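PDB 1Y0H: putative monooxygenase Rv0793 from Mycobacterium tuberculosis, which is a homodimeric putative monooxygenase that might take part in antibiotic biosynthesis or scavenge reactive oxygen species. Local coordinates for residues A[37-42]-A[57-62]. Residues are numbered along the deposited sequence; the frame is centred on the assembly and turned at random.
With ACT (acetate ion), chain C.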
loop_
_atom_site.group_PDB
_atom_site.type_symbol
_atom_site.label_atom_id
_atom_site.label_comp_id
_atom_site.label_asym_id
_atom_site.label_seq_id
_atom_site.Cartn_x
_atom_site.Cartn_y
_atom_site.Cartn_z
ATOM N N ASP A 37 9.351 -2.373 18.308
ATOM C CA ASP A 37 10.436 -3.274 17.923
ATOM C C ASP A 37 10.122 -3.976 16.605
ATOM O O ASP A 37 10.998 -4.168 15.759
ATOM C CB ASP A 37 10.641 -4.313 19.028
ATOM C CG ASP A 37 11.894 -5.137 18.834
ATOM O OD1 ASP A 37 12.996 -4.619 19.117
ATOM O OD2 ASP A 37 11.780 -6.309 18.416
ATOM N N GLY A 38 8.854 -4.339 16.436
ATOM C CA GLY A 38 8.428 -5.123 15.301
ATOM C C GLY A 38 7.921 -4.354 14.104
ATOM O O GLY A 38 7.493 -4.963 13.130
ATOM N N CYS A 39 7.953 -3.025 14.165
ATOM C CA CYS A 39 7.500 -2.211 13.049
ATOM C C CYS A 39 8.674 -1.875 12.128
ATOM O O CYS A 39 9.621 -1.190 12.549
ATOM C CB CYS A 39 6.858 -0.910 13.547
ATOM S SG CYS A 39 6.247 0.145 12.174
ATOM N N ARG A 40 8.619 -2.375 10.892
ATOM C CA ARG A 40 9.621 -2.045 9.885
ATOM C C ARG A 40 9.386 -0.649 9.289
ATOM O O ARG A 40 10.325 0.127 9.128
ATOM C CB ARG A 40 9.665 -3.095 8.780
ATOM C CG ARG A 40 10.432 -2.620 7.570
ATOM C CD ARG A 40 10.528 -3.679 6.522
ATOM N NE ARG A 40 11.010 -3.114 5.265
ATOM C CZ ARG A 40 11.334 -3.841 4.201
ATOM N NH1 ARG A 40 11.246 -5.169 4.248
ATOM N NH2 ARG A 40 11.768 -3.247 3.099
ATOM N N SER A 41 8.143 -0.345 8.942
ATOM C CA SER A 41 7.801 1.006 8.481
ATOM C C SER A 41 6.336 1.340 8.744
ATOM O O SER A 41 5.511 0.457 8.940
ATOM C CB SER A 41 8.140 1.165 6.991
ATOM O OG SER A 41 7.387 0.285 6.195
ATOM N N TYR A 42 6.036 2.632 8.756
ATOM C CA TYR A 42 4.679 3.121 8.996
ATOM C C TYR A 42 4.642 4.512 8.387
ATOM O O TYR A 42 5.172 5.457 8.968
ATOM C CB TYR A 42 4.445 3.161 10.504
ATOM C CG TYR A 42 3.032 3.398 10.977
ATOM C CD1 TYR A 42 2.617 4.672 11.389
ATOM C CD2 TYR A 42 2.122 2.341 11.077
ATOM C CE1 TYR A 42 1.324 4.892 11.873
ATOM C CE2 TYR A 42 0.817 2.563 11.564
ATOM C CZ TYR A 42 0.437 3.838 11.955
ATOM O OH TYR A 42 -0.827 4.058 12.433
ATOM N N GLU A 57 1.863 0.163 6.149
ATOM C CA GLU A 57 2.534 -0.327 7.349
ATOM C C GLU A 57 3.212 -1.650 7.046
ATOM O O GLU A 57 2.659 -2.485 6.337
ATOM C CB GLU A 57 1.508 -0.568 8.458
ATOM C CG GLU A 57 0.451 0.506 8.562
ATOM C CD GLU A 57 -0.689 0.160 9.498
ATOM O OE1 GLU A 57 -0.530 -0.712 10.402
ATOM O OE2 GLU A 57 -1.758 0.795 9.328
ATOM N N ARG A 58 4.417 -1.824 7.580
ATOM C CA ARG A 58 5.145 -3.080 7.434
ATOM C C ARG A 58 5.628 -3.537 8.801
ATOM O O ARG A 58 6.230 -2.756 9.531
ATOM C CB ARG A 58 6.369 -2.878 6.537
ATOM C CG ARG A 58 6.105 -2.661 5.062
ATOM C CD ARG A 58 7.480 -2.491 4.399
ATOM N NE ARG A 58 7.439 -2.269 2.958
ATOM C CZ ARG A 58 7.532 -1.078 2.379
ATOM N NH1 ARG A 58 7.491 -0.987 1.059
ATOM N NH2 ARG A 58 7.654 0.021 3.116
ATOM N N TYR A 59 5.392 -4.815 9.105
ATOM C CA TYR A 59 5.739 -5.423 10.387
ATOM C C TYR A 59 6.648 -6.610 10.150
ATOM O O TYR A 59 6.547 -7.288 9.135
ATOM C CB TYR A 59 4.476 -5.819 11.168
ATOM C CG TYR A 59 3.655 -4.594 11.474
ATOM C CD1 TYR A 59 3.959 -3.785 12.566
ATOM C CD2 TYR A 59 2.605 -4.213 10.637
ATOM C CE1 TYR A 59 3.229 -2.613 12.828
ATOM C CE2 TYR A 59 1.871 -3.041 10.893
ATOM C CZ TYR A 59 2.203 -2.250 11.986
ATOM O OH TYR A 59 1.484 -1.097 12.245
ATOM N N ARG A 60 7.535 -6.850 11.105
ATOM C CA ARG A 60 8.527 -7.904 10.973
ATOM C C ARG A 60 7.895 -9.295 11.047
ATOM O O ARG A 60 8.488 -10.270 10.596
ATOM C CB ARG A 60 9.629 -7.727 12.024
ATOM C CG ARG A 60 10.259 -6.332 11.951
ATOM C CD ARG A 60 11.667 -6.230 12.534
ATOM N NE ARG A 60 12.407 -5.186 11.816
ATOM C CZ ARG A 60 12.359 -3.883 12.093
ATOM N NH1 ARG A 60 11.625 -3.425 13.098
ATOM N NH2 ARG A 60 13.062 -3.032 11.359
ATOM N N SER A 61 6.689 -9.376 11.607
ATOM C CA SER A 61 5.973 -10.655 11.756
ATOM C C SER A 61 4.496 -10.366 11.972
ATOM O O SER A 61 4.129 -9.244 12.319
ATOM C CB SER A 61 6.517 -11.442 12.961
ATOM O OG SER A 61 6.167 -10.819 14.193
ATOM N N ARG A 62 3.646 -11.374 11.771
ATOM C CA ARG A 62 2.239 -11.227 12.119
ATOM C C ARG A 62 2.066 -10.993 13.620
ATOM O O ARG A 62 1.167 -10.249 14.039
ATOM C CB ARG A 62 1.420 -12.441 11.666
ATOM C CG ARG A 62 -0.017 -12.419 12.142
ATOM C CD ARG A 62 -0.797 -11.215 11.586
ATOM N NE ARG A 62 -2.050 -11.032 12.320
ATOM C CZ ARG A 62 -3.260 -11.242 11.803
ATOM N NH1 ARG A 62 -3.394 -11.624 10.534
ATOM N NH2 ARG A 62 -4.339 -11.057 12.554
HETATM C C ACT C . -3.219 1.753 12.123
HETATM O O ACT C . -2.125 1.641 12.712
HETATM O OXT ACT C . -3.594 0.779 11.421
HETATM C CH3 ACT C . -4.030 3.003 12.252
#
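With OG of Ser41 held between its backbone N and carbonyl carbon (chi1 63°), CG of Arg58 anti to its carbonyl carbon and the arginine chain extended from CG to NE, the guanidinium is carried past the serine hydroxyl and meets it at the edge: Arg58 NH2 donates to Ser41 OG over 3.1 Å, nearly in the guanidinium plane. The pair sits at a classic beta bulge in the antiparallel hairpin of strands 39-47 and 53-59, part of the ferredoxin-like fold. The register slips by one residue between the Cys39-Tyr59 and Ser41-Arg58 pairs, so Arg40 and Ser41 both face Arg58 and share its carbonyl oxygen. Arg58 O takes Arg40 N at 2.8 Å and Ser41 N at 3.1 Å, the second bond being straighter (165° against 132° at hydrogen). Arg58 N returns a bond to Ser41 O.

Arg58 CD lies over one face of the Arg40 guanidinium, 3.7 Å from Arg40 NE. The like-charged NE atoms of Arg40 and Arg58 are 4.3 Å apart; Glu99, salt-bridged to Arg58 NE, and Asp43 of the second subunit, at Arg58 NH1, probably offset this. Arg40 NH2 is hydrogen-bonded to Ala100 O.

On the other face, packed against helices 19-35 and 62-69, Cys39 SG lies obliquely 4.9 Å from the Tyr59 ring centroid. The Tyr42 ring runs side by side with Glu57. Tyr59 OH donates to Glu57 OE1, helping fix that carboxylate beside an acetate, probably from the crystallisation liquor, also hydrogen-bonded to His68 NE2. Tyr42 OH donates to the acetate's O atom at 2.8 Å, with that oxygen in the tyrosine ring plane.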